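Local coordinates for protein beta-galacturonidase (Eisenbergiella tayi, PDB 6NCW) that acts as a glycoside hydrolase family 2 beta-galacturonidase, an enzyme that cleaves beta-linked galacturonic acid from its glycosides, at residues R271-C276 and D550-L555; C379-E384 and K414-L419; Y427-K432 and F461-I466. One frame throughout, in Å; residues are numbered along the deposited sequence.

Interaction 1: residues R271-C276 and D550-L555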
# COMPACT_ATOMS: atom_id res chain seq x y z
N ARG A 271 -1.14 -28.92 -25.93
CA ARG A 271 -1.65 -27.58 -25.65
C ARG A 271 -0.74 -26.91 -24.61
O ARG A 271 -0.58 -27.43 -23.50
CB ARG A 271 -3.09 -27.60 -25.14
CG ARG A 271 -3.60 -26.21 -24.78
CD ARG A 271 -4.92 -26.22 -24.01
NE ARG A 271 -6.03 -26.67 -24.84
CZ ARG A 271 -6.54 -27.90 -24.77
NH1 ARG A 271 -6.05 -28.78 -23.91
NH2 ARG A 271 -7.55 -28.24 -25.56
N ILE A 272 -0.16 -25.77 -24.98
CA ILE A 272 0.74 -25.03 -24.10
C ILE A 272 -0.08 -24.08 -23.22
O ILE A 272 -0.80 -23.22 -23.72
CB ILE A 272 1.79 -24.26 -24.91
CG1 ILE A 272 2.68 -25.26 -25.65
CG2 ILE A 272 2.67 -23.40 -24.02
CD1 ILE A 272 3.43 -26.19 -24.73
N LYS A 273 0.05 -24.25 -21.89
CA LYS A 273 -0.57 -23.39 -20.87
C LYS A 273 0.59 -22.82 -20.05
O LYS A 273 0.98 -23.38 -19.03
CB LYS A 273 -1.54 -24.18 -19.97
CG LYS A 273 -2.66 -24.95 -20.72
CD LYS A 273 -3.68 -25.54 -19.75
CE LYS A 273 -3.14 -26.78 -19.04
NZ LYS A 273 -3.76 -27.01 -17.69
N GLY A 274 1.15 -21.69 -20.47
CA GLY A 274 2.47 -21.29 -20.02
C GLY A 274 2.54 -19.94 -19.34
O GLY A 274 1.60 -19.12 -19.35
N PHE A 275 3.71 -19.70 -18.74
CA PHE A 275 4.12 -18.42 -18.19
C PHE A 275 5.49 -18.04 -18.71
O PHE A 275 6.41 -18.87 -18.74
CB PHE A 275 4.14 -18.44 -16.66
CG PHE A 275 2.80 -18.16 -16.05
CD1 PHE A 275 2.35 -16.86 -15.93
CD2 PHE A 275 1.99 -19.21 -15.61
CE1 PHE A 275 1.09 -16.60 -15.37
CE2 PHE A 275 0.75 -18.95 -15.05
CZ PHE A 275 0.30 -17.64 -14.93
N CYS A 276 5.62 -16.79 -19.12
CA CYS A 276 6.94 -16.21 -19.20
C CYS A 276 7.44 -15.97 -17.78
O CYS A 276 6.70 -15.45 -16.95
CB CYS A 276 6.89 -14.89 -19.98
SG CYS A 276 6.38 -15.08 -21.72
N ASP A 550 -8.65 -20.07 -13.16
CA ASP A 550 -9.89 -20.60 -13.71
C ASP A 550 -9.71 -21.06 -15.15
O ASP A 550 -10.21 -22.12 -15.54
CB ASP A 550 -11.00 -19.55 -13.66
CG ASP A 550 -11.51 -19.31 -12.25
OD1 ASP A 550 -11.21 -20.11 -11.34
OD2 ASP A 550 -12.20 -18.28 -12.06
N SER A 551 -9.00 -20.26 -15.96
CA SER A 551 -8.81 -20.62 -17.36
C SER A 551 -7.92 -21.85 -17.51
O SER A 551 -8.30 -22.82 -18.18
CB SER A 551 -8.21 -19.44 -18.13
OG SER A 551 -7.86 -19.85 -19.44
N TYR A 552 -6.73 -21.84 -16.89
CA TYR A 552 -5.77 -22.92 -17.12
C TYR A 552 -6.23 -24.23 -16.48
O TYR A 552 -5.91 -25.31 -16.99
CB TYR A 552 -4.40 -22.53 -16.59
CG TYR A 552 -3.54 -21.65 -17.50
CD1 TYR A 552 -4.06 -21.07 -18.65
CD2 TYR A 552 -2.21 -21.42 -17.19
CE1 TYR A 552 -3.26 -20.28 -19.48
CE2 TYR A 552 -1.41 -20.63 -18.00
CZ TYR A 552 -1.93 -20.06 -19.14
OH TYR A 552 -1.11 -19.29 -19.95
N ARG A 553 -6.92 -24.17 -15.34
CA ARG A 553 -7.41 -25.38 -14.70
C ARG A 553 -8.59 -26.01 -15.45
O ARG A 553 -8.93 -27.16 -15.18
CB ARG A 553 -7.83 -25.07 -13.27
CG ARG A 553 -6.67 -24.77 -12.35
CD ARG A 553 -6.61 -25.87 -11.35
NE ARG A 553 -6.21 -25.44 -10.03
CZ ARG A 553 -5.07 -25.83 -9.46
NH1 ARG A 553 -4.26 -26.64 -10.13
NH2 ARG A 553 -4.76 -25.39 -8.24
N SER A 554 -9.20 -25.30 -16.39
CA SER A 554 -10.30 -25.85 -17.17
C SER A 554 -9.83 -26.55 -18.44
O SER A 554 -10.66 -26.91 -19.28
CB SER A 554 -11.29 -24.74 -17.52
OG SER A 554 -10.73 -23.88 -18.49
N LEU A 555 -8.53 -26.73 -18.61
CA LEU A 555 -8.02 -27.26 -19.85
C LEU A 555 -6.94 -28.27 -19.52
O LEU A 555 -6.23 -28.13 -18.52
CB LEU A 555 -7.47 -26.16 -20.76
CG LEU A 555 -8.49 -25.25 -21.45
CD1 LEU A 555 -7.78 -24.05 -22.01
CD2 LEU A 555 -9.22 -25.98 -22.56
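R271 opens the contact by laying its guanidinium against L555: the CD2 methyl sits over the centre of one face, 4.0 Å from R271 CZ, while the two side chains cross at about a right angle. The charged end itself is held through NH1 by the backbone carbonyl of G556. Two residues on, K273 works at both ends of its side chain. Near the backbone, its CB stands over the middle of the Y552 ring, 3.9 Å from the centroid, a CH-pi contact. The chain then bends at chi3 (-76°) and delivers NZ to two carbonyls near the end of the helix, Y552 O at 2.8 Å and L555 O at 2.8 Å. With G304 O as a further acceptor, the buried ammonium is gripped by three carbonyls, and its charge would be expected to suit the negative end of the helix dipole. G274 contributes its carbonyl: Y552 OH donates to G274 O over 2.8 Å, in the carbonyl plane and on a lone pair, which pins the tyrosine's outer end to the strand. F275 then offers a ring face to the edge of Y552 in an offset edge-to-face pair, centroids 5.9 Å apart and planes at 65°. The contact thus ties barrel strand 268-276 to the terminal helix 544-553; Y552 also packs on V507 and I509 of the parallel strand 504-509, and L555 on F499 of helix 484-500.

Interaction 2: residues C379-E384 and K414-L419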
# COMPACT_ATOMS: atom_id res chain seq x y z
N CYS A 379 13.75 -9.36 -31.94
CA CYS A 379 14.83 -8.68 -32.65
C CYS A 379 14.36 -8.32 -34.06
O CYS A 379 13.16 -8.42 -34.38
CB CYS A 379 16.10 -9.54 -32.59
SG CYS A 379 16.71 -9.68 -30.86
N ALA A 380 15.27 -7.83 -34.91
CA ALA A 380 14.86 -7.14 -36.14
C ALA A 380 14.64 -8.12 -37.31
O ALA A 380 15.32 -8.08 -38.34
CB ALA A 380 15.89 -6.07 -36.50
N SER A 381 13.64 -8.99 -37.14
CA SER A 381 13.31 -10.01 -38.13
C SER A 381 12.58 -9.47 -39.35
O SER A 381 12.24 -10.25 -40.25
CB SER A 381 12.46 -11.10 -37.48
OG SER A 381 11.27 -10.56 -36.97
N ASP A 382 12.32 -8.17 -39.40
CA ASP A 382 11.74 -7.51 -40.56
C ASP A 382 12.79 -6.88 -41.48
O ASP A 382 12.42 -6.19 -42.43
CB ASP A 382 10.76 -6.43 -40.10
CG ASP A 382 11.43 -5.36 -39.25
OD1 ASP A 382 12.48 -5.63 -38.62
OD2 ASP A 382 10.90 -4.24 -39.19
N THR A 383 14.07 -7.09 -41.21
CA THR A 383 15.14 -6.47 -41.98
C THR A 383 16.01 -7.54 -42.63
O THR A 383 16.12 -8.66 -42.14
CB THR A 383 16.02 -5.58 -41.10
OG1 THR A 383 16.69 -6.40 -40.13
CG2 THR A 383 15.17 -4.50 -40.40
N GLU A 384 16.67 -7.17 -43.73
CA GLU A 384 17.55 -8.10 -44.41
C GLU A 384 18.73 -8.50 -43.51
O GLU A 384 19.07 -9.69 -43.42
CB GLU A 384 18.05 -7.50 -45.72
CG GLU A 384 19.35 -8.16 -46.25
CD GLU A 384 19.19 -9.66 -46.49
OE1 GLU A 384 18.05 -10.10 -46.78
OE2 GLU A 384 20.21 -10.40 -46.38
N LYS A 414 3.03 -8.68 -39.13
CA LYS A 414 2.77 -8.76 -40.57
C LYS A 414 3.91 -8.20 -41.42
O LYS A 414 3.70 -7.87 -42.59
CB LYS A 414 1.44 -8.07 -40.93
CG LYS A 414 0.23 -8.77 -40.30
CD LYS A 414 -1.02 -7.93 -40.28
CE LYS A 414 -1.08 -6.91 -41.39
NZ LYS A 414 -2.33 -6.13 -41.23
N THR A 415 5.11 -8.12 -40.86
CA THR A 415 6.29 -7.64 -41.56
C THR A 415 7.50 -8.54 -41.34
O THR A 415 8.58 -8.24 -41.86
CB THR A 415 6.64 -6.21 -41.10
OG1 THR A 415 7.03 -6.22 -39.73
CG2 THR A 415 5.44 -5.27 -41.26
N ASP A 416 7.36 -9.61 -40.56
CA ASP A 416 8.44 -10.56 -40.33
C ASP A 416 8.79 -11.27 -41.64
O ASP A 416 7.91 -11.81 -42.31
CB ASP A 416 7.99 -11.58 -39.27
CG ASP A 416 9.17 -12.31 -38.61
OD1 ASP A 416 9.30 -12.22 -37.37
OD2 ASP A 416 9.96 -12.99 -39.31
N ILE A 417 10.08 -11.28 -42.00
CA ILE A 417 10.52 -12.00 -43.20
C ILE A 417 11.30 -13.27 -42.84
O ILE A 417 12.01 -13.82 -43.69
CB ILE A 417 11.35 -11.09 -44.13
CG1 ILE A 417 12.68 -10.70 -43.50
CG2 ILE A 417 10.57 -9.83 -44.51
CD1 ILE A 417 13.57 -9.85 -44.39
N CYS A 418 11.19 -13.74 -41.60
CA CYS A 418 11.98 -14.88 -41.13
C CYS A 418 11.13 -16.08 -40.77
O CYS A 418 11.66 -17.06 -40.21
CB CYS A 418 12.83 -14.49 -39.92
SG CYS A 418 14.00 -13.15 -40.25
N LEU A 419 9.83 -16.05 -41.06
CA LEU A 419 8.97 -17.13 -40.60
C LEU A 419 9.13 -18.40 -41.41
O LEU A 419 8.60 -19.44 -41.01
CB LEU A 419 7.52 -16.67 -40.60
CG LEU A 419 7.18 -15.49 -39.69
CD1 LEU A 419 5.70 -15.16 -39.80
CD2 LEU A 419 7.60 -15.75 -38.21
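S381 and D416 meet hydroxyl to carboxylate: S381 OG donates to D416 OD1 at 2.6 Å from well above the carboxylate plane, 69° out of it. The serine reaches there because OG lies between its own backbone N and carbonyl carbon (chi1 59°). Two further bonds fix the rotation of the D416 carboxylate. D416 OD2 closes an Asx turn by accepting from C418 N at 2.7 Å, nearly along the C-O axis, and OD1 has a second partner in S410 OG. Next to this pair the backbone joins in, with I417 N giving a nearly straight bond to S381 O, 3.0 Å long. C418 SG lies alongside S381, 3.8 Å from its CB. Further out, I417 stretches its CD1 over to the first loop, 3.6 Å from T383 O, and D382 brings CB to 3.3 Å from T415 O. The result is one loop after strand 370-374 clasping another after strand 406-410, at the C-terminal ends of the barrel strands of this TIM barrel. T383 N-caps helix 384-400, whose Y390 packs against S381 and C418, while D416 and L419 rest on Y427 of strand 425-428.

Interaction 3: residues Y427-K432 and F461-I466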
# COMPACT_ATOMS: atom_id res chain seq x y z
N TYR A 427 4.36 -15.40 -31.78
CA TYR A 427 4.13 -13.96 -31.78
C TYR A 427 3.82 -13.44 -30.38
O TYR A 427 3.11 -14.09 -29.61
CB TYR A 427 2.99 -13.62 -32.73
CG TYR A 427 3.53 -13.16 -34.07
CD1 TYR A 427 3.71 -14.06 -35.13
CD2 TYR A 427 3.88 -11.84 -34.27
CE1 TYR A 427 4.22 -13.62 -36.37
CE2 TYR A 427 4.38 -11.40 -35.48
CZ TYR A 427 4.55 -12.28 -36.52
OH TYR A 427 5.06 -11.78 -37.71
N ASN A 428 4.42 -12.31 -30.05
CA ASN A 428 4.08 -11.53 -28.86
C ASN A 428 3.04 -10.48 -29.25
O ASN A 428 3.29 -9.66 -30.14
CB ASN A 428 5.33 -10.85 -28.30
CG ASN A 428 6.43 -11.83 -27.99
OD1 ASN A 428 6.18 -13.03 -27.84
ND2 ASN A 428 7.66 -11.33 -27.87
N ILE A 429 1.88 -10.51 -28.61
CA ILE A 429 0.82 -9.56 -28.92
C ILE A 429 0.23 -9.03 -27.63
O ILE A 429 0.09 -9.77 -26.65
CB ILE A 429 -0.31 -10.17 -29.80
CG1 ILE A 429 -1.06 -11.26 -29.05
CG2 ILE A 429 0.24 -10.67 -31.14
CD1 ILE A 429 -2.30 -11.79 -29.80
N TYR A 430 -0.14 -7.74 -27.63
CA TYR A 430 -0.76 -7.13 -26.45
C TYR A 430 -2.06 -6.36 -26.75
O TYR A 430 -2.23 -5.22 -26.33
CB TYR A 430 0.24 -6.21 -25.78
CG TYR A 430 1.42 -6.95 -25.16
CD1 TYR A 430 2.55 -7.22 -25.90
CD2 TYR A 430 1.38 -7.35 -23.83
CE1 TYR A 430 3.64 -7.87 -25.32
CE2 TYR A 430 2.45 -7.99 -23.25
CZ TYR A 430 3.57 -8.25 -24.00
OH TYR A 430 4.65 -8.90 -23.41
N PRO A 431 -3.02 -6.98 -27.45
CA PRO A 431 -4.33 -6.31 -27.60
C PRO A 431 -5.00 -6.20 -26.24
O PRO A 431 -4.89 -7.10 -25.40
CB PRO A 431 -5.11 -7.25 -28.53
CG PRO A 431 -4.47 -8.63 -28.23
CD PRO A 431 -3.01 -8.31 -28.09
N LYS A 432 -5.67 -5.07 -26.04
CA LYS A 432 -6.34 -4.63 -24.81
C LYS A 432 -5.33 -4.12 -23.78
O LYS A 432 -5.74 -3.71 -22.67
CB LYS A 432 -7.24 -5.72 -24.21
CG LYS A 432 -8.50 -5.93 -25.05
CD LYS A 432 -9.07 -4.56 -25.46
CE LYS A 432 -10.46 -4.65 -26.08
NZ LYS A 432 -11.47 -5.09 -25.07
N PHE A 461 1.54 -22.71 -34.30
CA PHE A 461 1.50 -21.29 -33.96
C PHE A 461 1.30 -21.16 -32.46
O PHE A 461 0.39 -21.77 -31.90
CB PHE A 461 0.38 -20.59 -34.75
CG PHE A 461 0.12 -19.14 -34.36
CD1 PHE A 461 1.01 -18.13 -34.71
CD2 PHE A 461 -1.04 -18.78 -33.69
CE1 PHE A 461 0.76 -16.80 -34.37
CE2 PHE A 461 -1.30 -17.46 -33.36
CZ PHE A 461 -0.40 -16.47 -33.69
N LEU A 462 2.16 -20.36 -31.81
CA LEU A 462 2.07 -20.06 -30.38
C LEU A 462 1.99 -18.55 -30.18
O LEU A 462 2.62 -17.80 -30.92
CB LEU A 462 3.29 -20.61 -29.62
CG LEU A 462 3.40 -22.11 -29.37
CD1 LEU A 462 4.77 -22.46 -28.84
CD2 LEU A 462 2.29 -22.57 -28.41
N ILE A 463 1.20 -18.13 -29.19
CA ILE A 463 1.29 -16.78 -28.63
C ILE A 463 2.32 -16.83 -27.50
O ILE A 463 2.06 -17.40 -26.43
CB ILE A 463 -0.06 -16.27 -28.10
CG1 ILE A 463 -1.09 -16.16 -29.24
CG2 ILE A 463 0.13 -14.92 -27.38
CD1 ILE A 463 -0.61 -15.30 -30.40
N THR A 464 3.50 -16.27 -27.74
CA THR A 464 4.58 -16.39 -26.76
C THR A 464 4.56 -15.27 -25.73
O THR A 464 5.30 -15.38 -24.73
CB THR A 464 5.95 -16.43 -27.47
OG1 THR A 464 5.94 -15.57 -28.62
CG2 THR A 464 6.25 -17.86 -27.89
N GLU A 465 3.73 -14.24 -25.92
CA GLU A 465 3.46 -13.20 -24.92
C GLU A 465 2.07 -12.66 -25.15
O GLU A 465 1.73 -12.32 -26.29
CB GLU A 465 4.47 -12.04 -25.00
CG GLU A 465 5.83 -12.36 -24.43
CD GLU A 465 6.87 -11.27 -24.66
OE1 GLU A 465 8.06 -11.64 -24.75
OE2 GLU A 465 6.51 -10.06 -24.75
N ILE A 466 1.26 -12.61 -24.09
CA ILE A 466 0.07 -11.78 -24.00
C ILE A 466 -0.16 -11.46 -22.52
O ILE A 466 0.12 -12.28 -21.65
CB ILE A 466 -1.16 -12.49 -24.64
CG1 ILE A 466 -2.33 -11.53 -24.86
CG2 ILE A 466 -1.60 -13.68 -23.80
CD1 ILE A 466 -3.32 -12.04 -25.94
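The N428 amide and the E465 carboxylate lie one over the other, their planes only 15° apart, with N428 CG 3.4 Å from E465 CD; the contact is a stack of flat groups, and the polar bonds of each are made elsewhere. At the edge of the Y430 ring, in its plane, Y430 OH donates to E465 OE2 over 2.6 Å, meeting the oxygen on its anti side, tilted 29° from the carboxylate plane, while ring and carboxylate planes stand 66° apart. Y430 and N428 thus probably position E465 as second-shell residues. A third flat pair lies further back, where Y427 CD1 comes to the edge of the F461 ring, 4.1 Å from F461 CE1, and the side chains cross at about a right angle.

These groups hang on two parallel neighbours of the TIM barrel, strands 425-428 and 461-466, joined by helix 439-453 as a beta-alpha-beta crossover. Y427 N donates to L462 O, and T464 N to Y427 O at 2.9 Å. The register then slips by one residue, a beta bulge, before I429 N donates to E465 O at 2.9 Å. Beside the bulge, T464 OG1 donates to N428 OD1 at 2.7 Å, a hydrogen bond that fixes which way the amide is turned and leaves ND2 for N377 and E378. On the side of the strands away from N428 and E465, I429 and I466 run side by side, I429 CG1 3.9 Å from I466 CD1, with I463 crossing I429 at about a right angle. E465, its chain extended beyond CG, binds galacturonate; here OE1 is hydrogen-bonded to a bound glycerol, probably from the crystallisation liquor, and forms a salt bridge with R309.

All three interactions belong to the TIM barrel, whose successive strands bring distant parts of the sequence together. Interaction 1 encloses the other two along the chain, since it pairs the opening strand 268-276 with the closing helix 544-553; interaction 2 comes next and interaction 3 follows it. Interactions 1 and 3 reach the same sheet, their centres about 14 Å apart, and touch where C276 packs on T464 and E465. The centre of interaction 2 is about 16 Å from that of interaction 3, which it meets at Y427, whose hydroxyl packs on D416, and about 29 Å from that of interaction 1. Interaction 3 therefore touches both of the others, and it is the one that holds a galacturonate-binding residue.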